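Local coordinates for CBS domain containing membrane protein (Sphaerobacter thermophilus, PDB 4ESY) that is a membrane protein of unknown function whose C-terminal CBS-domain pair, the part described here, probably binds a regulatory adenine nucleotide, as many such pairs do, at residues V18-R21 with D22-S26; Y80-S83 with E84-S87. All blocks are in the same frame, centred on the assembly; numbering follows the deposited sequence.

Interaction 1. Residues V18-R21 with D22-S26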
loop_
_atom_site.group_PDB
_atom_site.type_symbol
_atom_site.label_atom_id
_atom_site.label_comp_id
_atom_site.label_asym_id
_atom_site.label_seq_id
_atom_site.Cartn_x
_atom_site.Cartn_y
_atom_site.Cartn_z
ATOM N N VAL B 18 9.520 -4.169 -20.270
ATOM C CA VAL B 18 10.513 -3.761 -19.266
ATOM C C VAL B 18 10.905 -4.923 -18.331
ATOM O O VAL B 18 10.045 -5.604 -17.789
ATOM C CB VAL B 18 9.926 -2.616 -18.428
ATOM C CG1 VAL B 18 10.814 -2.286 -17.205
ATOM C CG2 VAL B 18 9.656 -1.378 -19.328
ATOM N N PRO B 19 12.207 -5.173 -18.142
ATOM C CA PRO B 19 12.472 -6.313 -17.241
ATOM C C PRO B 19 12.229 -5.928 -15.789
ATOM O O PRO B 19 12.453 -4.778 -15.403
ATOM C CB PRO B 19 13.953 -6.653 -17.480
ATOM C CG PRO B 19 14.542 -5.408 -18.108
ATOM C CD PRO B 19 13.412 -4.695 -18.834
ATOM N N ILE B 20 11.740 -6.892 -15.016
ATOM C CA ILE B 20 11.517 -6.714 -13.583
ATOM C C ILE B 20 12.648 -6.011 -12.859
ATOM O O ILE B 20 12.406 -5.097 -12.077
ATOM C CB ILE B 20 11.235 -8.063 -12.864
ATOM C CG1 ILE B 20 9.846 -8.538 -13.230
ATOM C CG2 ILE B 20 11.254 -7.879 -11.353
ATOM C CD1 ILE B 20 8.846 -7.449 -12.971
ATOM N N ARG B 21 13.881 -6.420 -13.118
ATOM C CA ARG B 21 15.002 -5.846 -12.369
ATOM C C ARG B 21 15.054 -4.308 -12.493
ATOM O O ARG B 21 15.588 -3.637 -11.618
ATOM C CB ARG B 21 16.343 -6.509 -12.732
ATOM C CG ARG B 21 17.235 -5.681 -13.649
ATOM C CD ARG B 21 18.327 -6.520 -14.301
ATOM N NE ARG B 21 17.930 -6.907 -15.651
ATOM C CZ ARG B 21 17.958 -8.152 -16.114
ATOM N NH1 ARG B 21 18.388 -9.144 -15.334
ATOM N NH2 ARG B 21 17.558 -8.400 -17.358
ATOM N N ASP B 22 14.449 -3.758 -13.552
ATOM C CA ASP B 22 14.396 -2.303 -13.754
ATOM C C ASP B 22 13.427 -1.596 -12.791
ATOM O O ASP B 22 13.546 -0.411 -12.575
ATOM C CB ASP B 22 14.021 -1.952 -15.198
ATOM C CG ASP B 22 15.189 -2.073 -16.158
ATOM O OD1 ASP B 22 16.332 -2.340 -15.719
ATOM O OD2 ASP B 22 14.967 -1.876 -17.368
ATOM N N ILE B 23 12.467 -2.319 -12.225
ATOM C CA ILE B 23 11.530 -1.691 -11.314
ATOM C C ILE B 23 11.870 -1.935 -9.849
ATOM O O ILE B 23 11.235 -1.346 -8.965
ATOM C CB ILE B 23 10.052 -2.050 -11.595
ATOM C CG1 ILE B 23 9.701 -3.467 -11.145
ATOM C CG2 ILE B 23 9.738 -1.879 -13.082
ATOM C CD1 ILE B 23 8.180 -3.790 -11.296
ATOM N N LEU B 24 12.882 -2.764 -9.593
ATOM C CA LEU B 24 13.349 -2.978 -8.228
ATOM C C LEU B 24 14.325 -1.881 -7.861
ATOM O O LEU B 24 15.531 -2.069 -7.949
ATOM C CB LEU B 24 14.038 -4.339 -8.099
ATOM C CG LEU B 24 13.079 -5.497 -8.341
ATOM C CD1 LEU B 24 13.815 -6.837 -8.259
ATOM C CD2 LEU B 24 11.916 -5.439 -7.334
ATOM N N THR B 25 13.809 -0.732 -7.458
ATOM C CA THR B 25 14.641 0.465 -7.299
ATOM C C THR B 25 14.913 0.755 -5.829
ATOM O O THR B 25 15.560 1.747 -5.473
ATOM C CB THR B 25 13.962 1.691 -7.916
ATOM O OG1 THR B 25 12.706 1.893 -7.262
ATOM C CG2 THR B 25 13.735 1.491 -9.438
ATOM N N SER B 26 14.406 -0.112 -4.968
ATOM C CA SER B 26 14.694 0.025 -3.557
ATOM C C SER B 26 15.517 -1.184 -3.109
ATOM O O SER B 26 15.458 -2.241 -3.745
ATOM C CB SER B 26 13.383 0.156 -2.763
ATOM O OG SER B 26 12.360 -0.672 -3.308
HETATM O O HOH W 1 17.391 -3.572 -9.906
HETATM O O HOH W 2 18.143 -4.017 -17.357
#
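Asp-22 meets Pro-19 through OD2, 3.5 Å from CD of the proline, while its CB meets Val-18 CG1 at 3.8 Å. With CG anti to the carbonyl carbon (chi1 -79°), OD2 comes to the CG-CD side of the ring. Two overlapping beta turns, on the link from helix 2-17 to strand 31-32 at the beginning of the first CBS sequence range, provide the framework: Asp-22 N binds Pro-19 O at 2.9 Å and Ile-23 N binds Ile-20 O at 2.8 Å, each donor above the carbonyl plane. Leu-24 N adds weak bonds to Ile-20 O and Arg-21 O before an inverse gamma turn centred on Leu-24. One water links Arg-21 O to Leu-24 O. A second donates to Asp-22 OD1 and loosely bridges it to Arg-21 NE, 4.8 Å from OD1; a basic side chain of the other protein chain makes a long, weak ion pair with OD1. A leucine here would probably leave the second water without its carboxylate acceptor and that basic side chain without this partner. On the apolar flank, Ile-20 CD1 meets Ile-23 CD1 at 4.1 Å. Val-18, Ile-20 and Ile-23 pack on helix 124-134, and Leu-24 reaches strands 138-143 and 146-152.

Interaction 2. Residues Y80-S83 with E84-S87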
loop_
_atom_site.group_PDB
_atom_site.type_symbol
_atom_site.label_atom_id
_atom_site.label_comp_id
_atom_site.label_asym_id
_atom_site.label_seq_id
_atom_site.Cartn_x
_atom_site.Cartn_y
_atom_site.Cartn_z
ATOM N N TYR B 80 3.273 -1.631 17.927
ATOM C CA TYR B 80 4.682 -1.219 17.780
ATOM C C TYR B 80 4.832 0.229 17.292
ATOM O O TYR B 80 5.906 0.821 17.410
ATOM C CB TYR B 80 5.464 -2.203 16.863
ATOM C CG TYR B 80 5.513 -3.602 17.452
ATOM C CD1 TYR B 80 6.388 -3.904 18.499
ATOM C CD2 TYR B 80 4.695 -4.620 16.968
ATOM C CE1 TYR B 80 6.418 -5.160 19.060
ATOM C CE2 TYR B 80 4.722 -5.889 17.528
ATOM C CZ TYR B 80 5.585 -6.152 18.557
ATOM O OH TYR B 80 5.609 -7.399 19.121
ATOM N N GLU B 81 3.765 0.813 16.750
ATOM C CA GLU B 81 3.820 2.217 16.311
ATOM C C GLU B 81 3.212 3.199 17.298
ATOM O O GLU B 81 3.641 4.345 17.383
ATOM C CB GLU B 81 3.073 2.412 14.986
ATOM C CG GLU B 81 3.591 1.592 13.835
ATOM C CD GLU B 81 2.947 1.978 12.491
ATOM O OE1 GLU B 81 2.073 1.241 12.023
ATOM O OE2 GLU B 81 3.317 3.002 11.889
ATOM N N ALA B 82 2.178 2.771 18.013
ATOM C CA ALA B 82 1.377 3.711 18.779
ATOM C C ALA B 82 0.852 3.069 20.033
ATOM O O ALA B 82 -0.346 3.088 20.244
ATOM C CB ALA B 82 0.191 4.198 17.916
ATOM N N SER B 83 1.728 2.489 20.858
ATOM C CA SER B 83 1.239 1.800 22.058
ATOM C C SER B 83 0.523 2.749 23.027
ATOM O O SER B 83 -0.438 2.357 23.678
ATOM C CB SER B 83 2.364 1.053 22.789
ATOM O OG SER B 83 3.439 1.921 23.081
ATOM N N GLU B 84 1.008 3.987 23.114
ATOM C CA GLU B 84 0.417 4.971 24.006
ATOM C C GLU B 84 -1.047 5.323 23.649
ATOM O O GLU B 84 -1.875 5.524 24.533
ATOM C CB GLU B 84 1.314 6.216 24.102
ATOM C CG GLU B 84 1.483 7.021 22.814
ATOM C CD GLU B 84 2.025 6.234 21.622
ATOM O OE1 GLU B 84 1.556 6.544 20.501
ATOM O OE2 GLU B 84 2.905 5.335 21.791
ATOM N N ILE B 85 -1.358 5.364 22.358
ATOM C CA ILE B 85 -2.724 5.627 21.880
ATOM C C ILE B 85 -3.573 4.385 22.148
ATOM O O ILE B 85 -4.696 4.483 22.585
ATOM C CB ILE B 85 -2.715 6.015 20.365
ATOM C CG1 ILE B 85 -2.063 7.389 20.192
ATOM C CG2 ILE B 85 -4.110 6.063 19.770
ATOM C CD1 ILE B 85 -1.745 7.749 18.743
ATOM N N LEU B 86 -3.004 3.214 21.901
ATOM C CA LEU B 86 -3.679 1.963 22.188
ATOM C C LEU B 86 -3.950 1.734 23.668
ATOM O O LEU B 86 -4.996 1.179 24.023
ATOM C CB LEU B 86 -2.931 0.787 21.582
ATOM C CG LEU B 86 -3.117 0.739 20.065
ATOM C CD1 LEU B 86 -2.541 -0.553 19.495
ATOM C CD2 LEU B 86 -4.598 0.907 19.680
ATOM N N SER B 87 -3.047 2.216 24.524
ATOM C CA SER B 87 -3.239 2.142 25.978
ATOM C C SER B 87 -4.399 2.952 26.513
ATOM O O SER B 87 -4.821 2.742 27.639
ATOM C CB SER B 87 -1.968 2.530 26.721
ATOM O OG SER B 87 -0.905 1.697 26.284
#
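Ala-82 and Ile-85 meet methyl to methyl, CB to CD1 at 4.1 Å, where Ala-82 takes the N-cap position of the short helix 83-86. This is a helix start in which the cap residue lacks a polar side chain and contributes its carbonyl. Ala-82 O accepts Leu-86 N at 3.1 Å, nearly straight and in the carbonyl plane, and receives a weaker, bent bond from Ile-85 N. Leu-86 CG lies 3.6 Å from Ala-82 O, ahead of the oxygen and to one side of the bond to its own N.

Glu-84 has two deposited conformers, so its place is less certain. In the one described, CG sits between the backbone N and the carbonyl carbon (chi1 65°) and the chain bends again at chi2, bringing the carboxylate back along the start of the helix. OE1 then lies 3.3 Å from Ala-82 CA; OE2 comes close to Ser-83 N, but at an angle too poor for a hydrogen bond. Ser-83 OG has the same kind of first torsion (chi1 54°), which leaves it 3.2 Å from Glu-84 N, again at a poor angle, so the serine does not cap its neighbour's N-H.

Outside the turn, Ile-85 and Leu-86 rest on Trp-78, Ser-83 on Phe-99 of helix 92-102, and Glu-81 forms a salt bridge with a basic side chain of the other protein chain. The turn ends in a double grip: Ser-83 O accepts both Ser-87 N and Ser-87 OG, each at 2.7 Å, the N tilted 20° from the carbonyl plane and the hydroxyl standing above it.

In the fold
From the N terminus, the long helix 2-17 runs straight into interaction 1, which closes a tight local turn before strand 31-32. The chain then builds helix 37-46 and strands 53-55 and 61-64 before reaching interaction 2, the start of helix 83-86, which leads on to helix 92-102. The two contacts are in series and neither nest nor cross; the centres of interactions 1 and 2 lie about 36 Å apart, on opposite sides of the chain's centre. Interaction 1 ties the chain just after helix 2-17 to helix 124-134 and strands 138-143 and 146-152, far later in the sequence. In interaction 2, Tyr-80 and Glu-81 pack on helix 37-46, Ser-83 and Ser-87 on helix 92-102.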